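Methylcobalamin\: coenzyme M methyltransferase (Methanosarcina mazei, PDB 4AY7) transfers a methyl group from a methylated corrinoid to coenzyme M, a zinc-dependent step of methanogenesis. Local coordinates at residues Gly40-Glu43 / Leu44-Val48; Thr331-Glu334 / Asn335-Leu339; Pro59-Met62 / Ala63-Ala66; Asn291-Ser294 / Pro295-Leu299. One frame throughout, in Å; residues are numbered along the deposited sequence.

Contact 1: Gly40-Glu43 / Leu44-Val48; sequences GIVE and LMDVV
I41 O receives M45 N at 2.9 Å, a nearly straight bond lying in the carbonyl plane, and takes a second, weak one from L44 N. This is the opening turn of helix 42-48, with I41 in the N-cap position; the helix belongs to the outer part of a TIM-barrel methyltransferase of the uroporphyrinogen decarboxylase family. The ladder continues with D46 N to V42 O at 2.9 Å and 171°, the straightest of the set, and with V47 N to E43 O at 3.1 Å, more bent at the hydrogen.

The carboxylates of this turn are held from outside it. E43 OE1 accepts from L333 N at the start of helix 333-346, while D46 OD1 forms a salt bridge with K100. G40 N is hydrogen-bonded to OE1 of Q38, a coenzyme M-binding residue, which ties the turn to that pocket.

Among the apolar groups, I41 and L44 run side by side in the same direction, with I41 CG1 3.8 Å from L44 CG and I41 CD1 against the same branch point. I41 CG1 stands between its own N and carbonyl carbon (chi1 67°), which turns the ethyl arm along the leucine; L44 also packs on L65 and N69 of helix 59-71. M45 runs back over the start of the turn as an extended chain. Its CG passes 3.4 Å from I41 O, its sulfur lies beside V42 CA, and its methyl ends over the I41-V42 peptide, with M45 CE 4.0 Å from V42 N and 4.2 Å from V42 CG2.

Contact 2: Thr331-Glu334 / Asn335-Leu339; sequences TPLE and NVKAL
Beside the carboxamide of N335 lies the ring of P332, whose CD comes within 3.7 Å of N335 ND2 and whose CG is almost as near, the two side chains crossing at a slant. N335 OD1 has the carboxylate of E334 as its neighbour: these adjacent side chains run in the same direction with their planes 29° apart, and E334 OE2 stands 3.4 Å from N335 OD1. Both atoms are acceptors, so this proximity brings no bond. The amide nitrogen has its partner in L298 O of the short helix 294-298, which probably fixes which way round the amide sits.

All this happens at the N-terminus of helix 333-346, the last helix of this TIM-barrel chain, with P332 as N-cap residue. P332 O accepts N335 N at 2.9 Å from well above the carbonyl plane, and V336 N only weakly. One step on, K337 N meets L333 O at 3.0 Å in a nearly straight bond.

T331 CG2, anti to the backbone N, touches N335 CB and V336 CG2, each at 4.1 Å. T331 OG1 is hydrogen-bonded to A328 O.

Contact 3: Pro59-Met62 / Ala63-Ala66; sequences PELM and AKLA
The regular four-residue step of an alpha-helix runs through this turn, each donor tilted moderately from the carbonyl plane: A63 N to P59 O, K64 N to E60 O and L65 N to L61 O at 2.9 Å each, and A66 N to M62 O at 3.1 Å.

Side chains touch the preceding turn mainly through their first carbons. A63 CB rests 3.4 Å from P59 O, K64 CB 3.3 Å from E60 O, and L65 CB 3.6 Å from L61 O. Beyond CB the larger groups turn outward from this turn. M62 bends at the sulfur and packs against P81, and its carbonyl oxygen also accepts from the hydroxyl of Y82, so this carbonyl is shared between the helix and a neighbouring loop. L65 reaches L44 and M45 of helix 42-48 as well as A50 and Y82. On the exposed side, L61 CD2 and K64 CD approach to 4.5 Å, a loose contact, as the fully extended lysine carries NZ away to V48 O. The small A63 and the ring of P59 face helix 130-144, where I139 and V132 lie.

Helix 59-71 is one of the peripheral helices of this TIM-barrel fold, preceded by N58, whose OD1 accepts L61 N. The backbone bonds account for the polar part of this contact, which leaves the longer side chains to join the helix to its surroundings: L65 by apolar packing, and K64 by donating its amine to V48 O, which ties helix 59-71 to the segment 44-48.

Contact 4: Asn291-Ser294 / Pro295-Leu299; sequences NVSS and PFTLL
Hydrogen bonds gather on S293. S293 OG accepts F296 N at 3.1 Å, a capping bond from the N-cap residue, made possible because the hydroxyl is swung to the far side from the serine's own amide (chi1 175°) and lies beside the carbonyl carbon. The carbonyl oxygen takes two amides. L298 N reaches S293 O at 2.9 Å and 170°, nearly on the line of the C=O bond, whereas T297 N comes to S293 O from above the carbonyl plane at 3.1 Å. S294 O in turn accepts L299 N. Bonds that span five residues, S293 to L298 and S294 to L299, mark a wider, pi-type turn. The T297 hydroxyl looks outward, OG1 being hydrogen-bonded to E309 of helix 303-315.

This short helix, 294-298, follows strand 287-292 of the parallel barrel sheet after S293 alone, so the capped turn takes the chain out of a TIM-barrel strand at its C-terminal end. The zinc site is close by: the side chain of S294 is about 4 Å from that of C325, one of the zinc ligands, and S294 OG is bonded to G326 O in the same loop.

Apolar contacts flank the polar core. V292 CG1 meets T297 CG2 at 3.7 Å, the two side chains crossing at about a right angle. V292 and L298 both pack on L339 of helix 333-346. P295 CB sits over the centre of one face of the F296 ring, 4.0 Å above its plane.

Overall arrangement
Each of the four turns opens a helix, and the contacts form a chain running 3-1-2-4. Contact 3 meets contact 1 through K64 NZ and V48 O, 2.9 Å apart, and through L65 against the backbone of 44-45. Contact 1 joins contact 2 where E43 OE1 lies 2.8 Å from L333 N; contact 2 joins contact 4 where N335 ND2 lies 2.9 Å from L298 O. The ends, contacts 3 and 4, have centres about 24 Å apart. Contact 1 is the one beside the coenzyme M site: the side chain of Q38, a residue that binds coenzyme M, is about 3 Å from G40. Bound zinc is about 8 Å from the S294 side chain of contact 4.

Contact 1: Gly40-Glu43 / Leu44-Val48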
loop_
_atom_site.group_PDB
_atom_site.type_symbol
_atom_site.label_atom_id
_atom_site.label_comp_id
_atom_site.label_asym_id
_atom_site.label_seq_id
_atom_site.Cartn_x
_atom_site.Cartn_y
_atom_site.Cartn_z
ATOM N N GLY A 40 6.644 -8.636 -3.744
ATOM C CA GLY A 40 7.749 -9.177 -4.562
ATOM C C GLY A 40 8.908 -9.678 -3.711
ATOM O O GLY A 40 9.455 -8.910 -2.916
ATOM N N ILE A 41 9.290 -10.957 -3.900
ATOM C CA ILE A 41 10.386 -11.573 -3.106
ATOM C C ILE A 41 11.322 -12.265 -4.065
ATOM O O ILE A 41 10.877 -12.828 -5.073
ATOM C CB ILE A 41 9.878 -12.447 -1.929
ATOM C CG1 ILE A 41 9.154 -13.697 -2.422
ATOM C CG2 ILE A 41 8.914 -11.658 -1.045
ATOM C CD1 ILE A 41 8.791 -14.705 -1.345
ATOM N N VAL A 42 12.607 -12.130 -3.788
ATOM C CA VAL A 42 13.654 -12.642 -4.660
ATOM C C VAL A 42 13.494 -14.127 -4.908
ATOM O O VAL A 42 13.760 -14.560 -6.006
ATOM C CB VAL A 42 15.067 -12.307 -4.122
ATOM C CG1 VAL A 42 16.180 -12.913 -4.989
ATOM C CG2 VAL A 42 15.237 -10.794 -3.990
ATOM N N GLU A 43 13.113 -14.910 -3.901
ATOM C CA GLU A 43 12.925 -16.378 -4.068
ATOM C C GLU A 43 11.954 -16.644 -5.235
ATOM O O GLU A 43 12.211 -17.523 -6.087
ATOM C CB GLU A 43 12.458 -17.068 -2.795
ATOM C CG GLU A 43 12.170 -18.584 -2.970
ATOM C CD GLU A 43 12.005 -19.404 -1.663
ATOM O OE1 GLU A 43 12.146 -18.880 -0.508
ATOM O OE2 GLU A 43 11.749 -20.638 -1.821
ATOM N N LEU A 44 10.887 -15.867 -5.311
ATOM C CA LEU A 44 9.838 -16.066 -6.328
ATOM C C LEU A 44 10.293 -15.440 -7.663
ATOM O O LEU A 44 10.078 -16.033 -8.744
ATOM C CB LEU A 44 8.477 -15.538 -5.860
ATOM C CG LEU A 44 7.875 -16.420 -4.754
ATOM C CD1 LEU A 44 6.506 -15.919 -4.360
ATOM C CD2 LEU A 44 7.871 -17.919 -5.150
ATOM N N MET A 45 11.034 -14.332 -7.593
ATOM C CA MET A 45 11.617 -13.756 -8.832
ATOM C C MET A 45 12.428 -14.849 -9.513
ATOM O O MET A 45 12.283 -15.018 -10.696
ATOM C CB MET A 45 12.554 -12.580 -8.574
ATOM C CG MET A 45 11.843 -11.358 -8.014
ATOM S SD MET A 45 13.127 -10.174 -7.612
ATOM C CE MET A 45 12.301 -9.082 -6.408
ATOM N N ASP A 46 13.283 -15.516 -8.753
ATOM C CA ASP A 46 14.109 -16.628 -9.270
ATOM C C ASP A 46 13.280 -17.808 -9.814
ATOM O O ASP A 46 13.552 -18.264 -10.906
ATOM C CB ASP A 46 15.097 -17.090 -8.183
ATOM C CG ASP A 46 16.264 -16.114 -8.024
ATOM O OD1 ASP A 46 16.320 -15.092 -8.755
ATOM O OD2 ASP A 46 17.157 -16.348 -7.202
ATOM N N VAL A 47 12.262 -18.265 -9.084
ATOM C CA VAL A 47 11.474 -19.477 -9.465
ATOM C C VAL A 47 10.775 -19.250 -10.806
ATOM O O VAL A 47 10.941 -20.035 -11.747
ATOM C CB VAL A 47 10.418 -19.850 -8.398
ATOM C CG1 VAL A 47 9.445 -20.896 -8.925
ATOM C CG2 VAL A 47 11.043 -20.357 -7.079
ATOM N N VAL A 48 10.019 -18.133 -10.902
ATOM C CA VAL A 48 9.208 -17.872 -12.092
ATOM C C VAL A 48 9.879 -16.899 -13.046
ATOM O O VAL A 48 9.217 -16.432 -14.016
ATOM C CB VAL A 48 7.868 -17.208 -11.736
ATOM C CG1 VAL A 48 6.997 -18.159 -10.913
ATOM C CG2 VAL A 48 8.102 -15.878 -10.994
#

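Contact 2: Thr331-Glu334 / Asn335-Leu339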
loop_
_atom_site.group_PDB
_atom_site.type_symbol
_atom_site.label_atom_id
_atom_site.label_comp_id
_atom_site.label_asym_id
_atom_site.label_seq_id
_atom_site.Cartn_x
_atom_site.Cartn_y
_atom_site.Cartn_z
ATOM N N THR A 331 12.917 -11.995 1.971
ATOM C CA THR A 331 12.079 -12.875 2.750
ATOM C C THR A 331 11.900 -14.283 2.107
ATOM O O THR A 331 11.445 -14.398 0.962
ATOM C CB THR A 331 10.711 -12.220 2.977
ATOM O OG1 THR A 331 10.941 -10.968 3.628
ATOM C CG2 THR A 331 9.822 -13.077 3.849
ATOM N N PRO A 332 12.242 -15.320 2.830
ATOM C CA PRO A 332 11.946 -16.667 2.288
ATOM C C PRO A 332 10.477 -16.945 2.116
ATOM O O PRO A 332 9.626 -16.503 2.958
ATOM C CB PRO A 332 12.569 -17.617 3.271
ATOM C CG PRO A 332 13.438 -16.799 4.174
ATOM C CD PRO A 332 12.970 -15.375 4.105
ATOM N N LEU A 333 10.149 -17.659 1.046
ATOM C CA LEU A 333 8.786 -18.119 0.798
ATOM C C LEU A 333 8.141 -18.788 2.050
ATOM O O LEU A 333 6.962 -18.517 2.382
ATOM C CB LEU A 333 8.748 -19.068 -0.403
ATOM C CG LEU A 333 7.389 -19.658 -0.800
ATOM C CD1 LEU A 333 6.488 -18.494 -1.146
ATOM C CD2 LEU A 333 7.493 -20.619 -1.995
ATOM N N GLU A 334 8.875 -19.653 2.716
ATOM C CA GLU A 334 8.314 -20.403 3.818
ATOM C C GLU A 334 7.887 -19.415 4.933
ATOM O O GLU A 334 7.024 -19.721 5.741
ATOM C CB GLU A 334 9.314 -21.442 4.359
ATOM C CG GLU A 334 10.620 -20.828 4.867
ATOM C CD GLU A 334 11.434 -21.708 5.829
ATOM O OE1 GLU A 334 11.477 -22.940 5.641
ATOM O OE2 GLU A 334 12.021 -21.126 6.793
ATOM N N ASN A 335 8.536 -18.285 5.032
ATOM C CA ASN A 335 8.205 -17.301 6.080
ATOM C C ASN A 335 6.869 -16.616 5.730
ATOM O O ASN A 335 6.030 -16.409 6.610
ATOM C CB ASN A 335 9.331 -16.286 6.277
ATOM C CG ASN A 335 10.534 -16.899 6.963
ATOM O OD1 ASN A 335 10.572 -18.111 7.106
ATOM N ND2 ASN A 335 11.491 -16.091 7.397
ATOM N N VAL A 336 6.631 -16.382 4.461
ATOM C CA VAL A 336 5.287 -15.841 4.050
ATOM C C VAL A 336 4.175 -16.875 4.299
ATOM O O VAL A 336 3.069 -16.567 4.843
ATOM C CB VAL A 336 5.262 -15.450 2.553
ATOM C CG1 VAL A 336 3.847 -14.914 2.223
ATOM C CG2 VAL A 336 6.364 -14.436 2.207
ATOM N N LYS A 337 4.475 -18.131 3.988
ATOM C CA LYS A 337 3.546 -19.212 4.201
ATOM C C LYS A 337 3.197 -19.448 5.693
ATOM O O LYS A 337 2.138 -19.962 6.021
ATOM C CB LYS A 337 4.100 -20.527 3.634
ATOM C CG LYS A 337 4.144 -20.549 2.124
ATOM C CD LYS A 337 4.619 -21.856 1.565
ATOM C CE LYS A 337 3.478 -22.845 1.605
ATOM N NZ LYS A 337 4.067 -24.049 0.964
ATOM N N ALA A 338 4.131 -19.075 6.566
ATOM C CA ALA A 338 3.944 -19.176 8.004
ATOM C C ALA A 338 2.844 -18.237 8.428
ATOM O O ALA A 338 2.148 -18.537 9.365
ATOM C CB ALA A 338 5.228 -18.900 8.771
ATOM N N LEU A 339 2.642 -17.098 7.771
ATOM C CA LEU A 339 1.453 -16.275 8.081
ATOM C C LEU A 339 0.110 -16.938 7.899
ATOM O O LEU A 339 -0.809 -16.839 8.728
ATOM C CB LEU A 339 1.398 -15.006 7.197
ATOM C CG LEU A 339 2.167 -13.775 7.612
ATOM C CD1 LEU A 339 1.901 -12.605 6.614
ATOM C CD2 LEU A 339 1.878 -13.440 9.070
#

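Contact 3: Pro59-Met62 / Ala63-Ala66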
loop_
_atom_site.group_PDB
_atom_site.type_symbol
_atom_site.label_atom_id
_atom_site.label_comp_id
_atom_site.label_asym_id
_atom_site.label_seq_id
_atom_site.Cartn_x
_atom_site.Cartn_y
_atom_site.Cartn_z
ATOM N N PRO A 59 4.368 -5.891 -18.381
ATOM C CA PRO A 59 3.143 -6.293 -17.664
ATOM C C PRO A 59 3.031 -7.773 -17.405
ATOM O O PRO A 59 2.465 -8.172 -16.388
ATOM C CB PRO A 59 1.989 -5.880 -18.601
ATOM C CG PRO A 59 2.624 -5.797 -19.950
ATOM C CD PRO A 59 4.040 -5.270 -19.681
ATOM N N GLU A 60 3.530 -8.566 -18.345
ATOM C CA GLU A 60 3.443 -10.019 -18.183
ATOM C C GLU A 60 4.316 -10.503 -17.045
ATOM O O GLU A 60 3.881 -11.314 -16.251
ATOM C CB GLU A 60 3.779 -10.752 -19.448
ATOM C CG GLU A 60 2.808 -10.462 -20.572
ATOM C CD GLU A 60 1.551 -11.318 -20.575
ATOM O OE1 GLU A 60 1.265 -12.142 -19.623
ATOM O OE2 GLU A 60 0.785 -11.113 -21.534
ATOM N N LEU A 61 5.529 -10.010 -16.925
ATOM C CA LEU A 61 6.356 -10.364 -15.756
ATOM C C LEU A 61 5.839 -9.798 -14.426
ATOM O O LEU A 61 5.925 -10.476 -13.380
ATOM C CB LEU A 61 7.836 -10.013 -15.984
ATOM C CG LEU A 61 8.542 -10.649 -17.166
ATOM C CD1 LEU A 61 9.913 -9.968 -17.334
ATOM C CD2 LEU A 61 8.636 -12.195 -17.035
ATOM N N MET A 62 5.285 -8.583 -14.463
ATOM C CA MET A 62 4.638 -8.023 -13.286
ATOM C C MET A 62 3.490 -8.980 -12.818
ATOM O O MET A 62 3.390 -9.330 -11.603
ATOM C CB MET A 62 4.097 -6.624 -13.606
ATOM C CG MET A 62 3.481 -5.893 -12.419
ATOM S SD MET A 62 2.960 -4.217 -12.743
ATOM C CE MET A 62 4.555 -3.346 -12.716
ATOM N N ALA A 63 2.635 -9.391 -13.756
ATOM C CA ALA A 63 1.568 -10.318 -13.475
ATOM C C ALA A 63 2.136 -11.632 -12.875
ATOM O O ALA A 63 1.686 -12.116 -11.827
ATOM C CB ALA A 63 0.777 -10.590 -14.729
ATOM N N LYS A 64 3.175 -12.138 -13.522
ATOM C CA LYS A 64 3.729 -13.449 -13.231
ATOM C C LYS A 64 4.302 -13.468 -11.825
ATOM O O LYS A 64 3.963 -14.390 -11.053
ATOM C CB LYS A 64 4.711 -13.855 -14.362
ATOM C CG LYS A 64 5.082 -15.313 -14.403
ATOM C CD LYS A 64 6.199 -15.548 -15.406
ATOM C CE LYS A 64 6.551 -17.050 -15.512
ATOM N NZ LYS A 64 7.792 -17.284 -16.360
ATOM N N LEU A 65 5.008 -12.426 -11.405
ATOM C CA LEU A 65 5.535 -12.370 -10.060
ATOM C C LEU A 65 4.447 -12.171 -8.983
ATOM O O LEU A 65 4.582 -12.720 -7.809
ATOM C CB LEU A 65 6.517 -11.282 -9.918
ATOM C CG LEU A 65 7.230 -11.078 -8.615
ATOM C CD1 LEU A 65 8.063 -12.329 -8.215
ATOM C CD2 LEU A 65 8.068 -9.829 -8.803
ATOM N N ALA A 66 3.403 -11.383 -9.325
ATOM C CA ALA A 66 2.290 -11.150 -8.353
ATOM C C ALA A 66 1.525 -12.421 -8.043
ATOM O O ALA A 66 1.149 -12.745 -6.869
ATOM C CB ALA A 66 1.301 -10.140 -8.918
#

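Contact 4: Asn291-Ser294 / Pro295-Leu299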
loop_
_atom_site.group_PDB
_atom_site.type_symbol
_atom_site.label_atom_id
_atom_site.label_comp_id
_atom_site.label_asym_id
_atom_site.label_seq_id
_atom_site.Cartn_x
_atom_site.Cartn_y
_atom_site.Cartn_z
ATOM N N ASN A 291 -0.196 -7.215 11.594
ATOM C CA ASN A 291 0.839 -6.186 11.807
ATOM C C ASN A 291 2.239 -6.805 11.962
ATOM O O ASN A 291 3.066 -6.329 12.783
ATOM C CB ASN A 291 0.514 -5.398 13.065
ATOM C CG ASN A 291 0.438 -6.281 14.287
ATOM O OD1 ASN A 291 0.534 -7.501 14.168
ATOM N ND2 ASN A 291 0.238 -5.685 15.446
ATOM N N VAL A 292 2.493 -7.898 11.247
ATOM C CA VAL A 292 3.624 -8.705 11.584
ATOM C C VAL A 292 4.864 -8.004 10.985
ATOM O O VAL A 292 4.873 -7.612 9.794
ATOM C CB VAL A 292 3.462 -10.212 11.146
ATOM C CG1 VAL A 292 4.735 -11.005 11.556
ATOM C CG2 VAL A 292 2.193 -10.849 11.774
ATOM N N SER A 293 5.899 -7.820 11.822
ATOM C CA SER A 293 7.017 -6.948 11.448
ATOM C C SER A 293 7.706 -7.483 10.205
ATOM O O SER A 293 8.247 -8.576 10.213
ATOM C CB SER A 293 8.055 -6.975 12.528
ATOM O OG SER A 293 9.217 -6.231 12.173
ATOM N N SER A 294 7.738 -6.704 9.148
ATOM C CA SER A 294 8.494 -7.150 7.951
ATOM C C SER A 294 10.028 -7.310 8.178
ATOM O O SER A 294 10.581 -8.321 7.825
ATOM C CB SER A 294 8.255 -6.226 6.740
ATOM O OG SER A 294 6.876 -6.390 6.344
ATOM N N PRO A 295 10.690 -6.288 8.737
ATOM C CA PRO A 295 12.143 -6.403 8.913
ATOM C C PRO A 295 12.594 -7.305 10.048
ATOM O O PRO A 295 13.677 -7.915 9.926
ATOM C CB PRO A 295 12.587 -4.922 9.135
ATOM C CG PRO A 295 11.385 -4.290 9.802
ATOM C CD PRO A 295 10.195 -4.925 9.091
ATOM N N PHE A 296 11.838 -7.417 11.149
ATOM C CA PHE A 296 12.308 -8.183 12.303
ATOM C C PHE A 296 11.601 -9.504 12.587
ATOM O O PHE A 296 11.975 -10.275 13.494
ATOM C CB PHE A 296 12.501 -7.287 13.511
ATOM C CG PHE A 296 13.294 -6.036 13.200
ATOM C CD1 PHE A 296 14.623 -6.134 12.772
ATOM C CD2 PHE A 296 12.706 -4.773 13.239
ATOM C CE1 PHE A 296 15.362 -4.995 12.462
ATOM C CE2 PHE A 296 13.429 -3.624 12.914
ATOM C CZ PHE A 296 14.766 -3.734 12.513
ATOM N N THR A 297 10.614 -9.848 11.795
ATOM C CA THR A 297 10.004 -11.123 12.008
ATOM C C THR A 297 9.847 -11.888 10.722
ATOM O O THR A 297 10.310 -13.044 10.582
ATOM C CB THR A 297 8.651 -10.956 12.748
ATOM O OG1 THR A 297 8.857 -10.238 13.986
ATOM C CG2 THR A 297 7.950 -12.274 12.943
ATOM N N LEU A 298 9.230 -11.249 9.757
ATOM C CA LEU A 298 8.926 -11.989 8.557
ATOM C C LEU A 298 10.229 -12.307 7.763
ATOM O O LEU A 298 10.358 -13.395 7.194
ATOM C CB LEU A 298 7.880 -11.165 7.818
ATOM C CG LEU A 298 6.832 -11.762 6.900
ATOM C CD1 LEU A 298 6.011 -12.917 7.396
ATOM C CD2 LEU A 298 5.939 -10.555 6.544
ATOM N N LEU A 299 11.172 -11.367 7.732
ATOM C CA LEU A 299 12.382 -11.495 6.941
ATOM C C LEU A 299 13.273 -12.546 7.607
ATOM O O LEU A 299 13.615 -13.485 6.945
ATOM C CB LEU A 299 13.079 -10.132 6.750
ATOM C CG LEU A 299 14.560 -10.057 6.354
ATOM C CD1 LEU A 299 14.788 -10.824 5.028
ATOM C CD2 LEU A 299 15.029 -8.606 6.297
#